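Local coordinates for response regulator aspartate phosphatase I (Bacillus subtilis subsp. subtilis, PDB 4I1A), which dephosphorylates the sporulation phosphotransferase Spo0F and triggers expression, excision and transfer of the mobile element ICEBs1, at residues A[262-265]-A[266-270]. Sequence-based numbering, arbitrary orientation.
Sequences LTKT and LFTLT
Lys264 O takes two hydrogen bonds from Thr268: the hydroxyl OG1 lies 2.7 Å from it and the backbone N 2.9 Å, the two donors reaching the carbonyl from opposite faces of its plane. A chi1 of -47° sets OG1 beside its own backbone N and anti to the carbonyl carbon, which points it back along the helix to that oxygen. A valine in place of Thr268 would probably cost Lys264 O its second bond and leave the side chain's rotation without a polar anchor. Two residues on, Thr270 repeats the pattern, its OG1 2.6 Å from Leu266 O, and Thr265 OG1 bonds likewise to Phe261 O. Ordinary i to i+4 bonds complete the turns, from Leu266 N to Leu262 O (3.0 Å), Phe267 N to Thr263 O and Leu269 N to Thr265 O. Beyond the backbone, Leu262 and Leu266 run side by side, CD1 of one 3.9 Å from CD1 of the other, and both pack on Leu251 of helix 240-257. Lys264 O sits at the edge of the Phe267 ring, which meets Phe305 edge-to-face. Threonine hydroxyls returned to the i-4 carbonyl are familiar in alpha-helices; here three recur in helix 261-275 of the all-helical tetratricopeptide repeat domain.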
loop_
_atom_site.group_PDB
_atom_site.type_symbol
_atom_site.label_atom_id
_atom_site.label_comp_id
_atom_site.label_asym_id
_atom_site.label_seq_id
_atom_site.Cartn_x
_atom_site.Cartn_y
_atom_site.Cartn_z
ATOM N N LEU A 262 -3.922 4.388 -10.965
ATOM C CA LEU A 262 -3.377 4.146 -12.292
ATOM C C LEU A 262 -1.865 4.335 -12.284
ATOM O O LEU A 262 -1.124 3.527 -12.834
ATOM C CB LEU A 262 -4.022 5.100 -13.291
ATOM C CG LEU A 262 -3.587 5.014 -14.748
ATOM C CD1 LEU A 262 -3.591 3.576 -15.201
ATOM C CD2 LEU A 262 -4.536 5.838 -15.621
ATOM N N THR A 263 -1.404 5.395 -11.630
ATOM C CA THR A 263 0.018 5.722 -11.644
ATOM C C THR A 263 0.860 4.656 -10.933
ATOM O O THR A 263 1.906 4.228 -11.431
ATOM C CB THR A 263 0.275 7.111 -11.018
ATOM O OG1 THR A 263 -0.496 8.102 -11.721
ATOM C CG2 THR A 263 1.743 7.456 -11.117
ATOM N N LYS A 264 0.386 4.235 -9.766
ATOM C CA LYS A 264 1.080 3.266 -8.931
ATOM C C LYS A 264 1.151 1.894 -9.616
ATOM O O LYS A 264 2.158 1.191 -9.543
ATOM C CB LYS A 264 0.358 3.176 -7.584
ATOM C CG LYS A 264 0.658 1.936 -6.776
ATOM C CD LYS A 264 0.118 2.046 -5.361
ATOM C CE LYS A 264 0.710 0.944 -4.473
ATOM N NZ LYS A 264 0.083 0.851 -3.119
ATOM N N THR A 265 0.066 1.527 -10.284
ATOM C CA THR A 265 -0.003 0.303 -11.067
ATOM C C THR A 265 0.984 0.327 -12.249
ATOM O O THR A 265 1.632 -0.677 -12.540
ATOM C CB THR A 265 -1.445 0.112 -11.598
ATOM O OG1 THR A 265 -2.352 0.117 -10.494
ATOM C CG2 THR A 265 -1.608 -1.186 -12.392
ATOM N N LEU A 266 1.087 1.460 -12.942
ATOM C CA LEU A 266 2.032 1.565 -14.058
ATOM C C LEU A 266 3.455 1.553 -13.531
ATOM O O LEU A 266 4.371 1.013 -14.157
ATOM C CB LEU A 266 1.786 2.832 -14.893
ATOM C CG LEU A 266 0.595 2.749 -15.848
ATOM C CD1 LEU A 266 0.098 4.148 -16.206
ATOM C CD2 LEU A 266 0.963 1.940 -17.110
ATOM N N PHE A 267 3.638 2.146 -12.365
ATOM C CA PHE A 267 4.957 2.173 -11.772
ATOM C C PHE A 267 5.416 0.754 -11.458
ATOM O O PHE A 267 6.508 0.332 -11.871
ATOM C CB PHE A 267 4.978 3.052 -10.518
ATOM C CG PHE A 267 6.282 2.993 -9.780
ATOM C CD1 PHE A 267 7.328 3.832 -10.140
ATOM C CD2 PHE A 267 6.485 2.064 -8.758
ATOM C CE1 PHE A 267 8.547 3.769 -9.484
ATOM C CE2 PHE A 267 7.706 1.991 -8.098
ATOM C CZ PHE A 267 8.738 2.847 -8.459
ATOM N N THR A 268 4.570 0.027 -10.733
ATOM C CA THR A 268 4.857 -1.348 -10.322
ATOM C C THR A 268 5.063 -2.246 -11.540
ATOM O O THR A 268 5.966 -3.084 -11.566
ATOM C CB THR A 268 3.716 -1.903 -9.428
ATOM O OG1 THR A 268 3.396 -0.930 -8.425
ATOM C CG2 THR A 268 4.119 -3.231 -8.741
ATOM N N LEU A 269 4.230 -2.050 -12.556
ATOM C CA LEU A 269 4.352 -2.786 -13.806
ATOM C C LEU A 269 5.709 -2.514 -14.459
ATOM O O LEU A 269 6.404 -3.445 -14.874
ATOM C CB LEU A 269 3.209 -2.400 -14.748
ATOM C CG LEU A 269 2.958 -3.230 -16.009
ATOM C CD1 LEU A 269 3.000 -4.722 -15.722
ATOM C CD2 LEU A 269 1.613 -2.854 -16.606
ATOM N N THR A 270 6.090 -1.241 -14.528
ATOM C CA THR A 270 7.361 -0.852 -15.122
ATOM C C THR A 270 8.506 -1.541 -14.401
ATOM O O THR A 270 9.409 -2.122 -15.020
ATOM C CB THR A 270 7.600 0.676 -15.016
ATOM O OG1 THR A 270 6.527 1.385 -15.647
ATOM C CG2 THR A 270 8.924 1.062 -15.667
#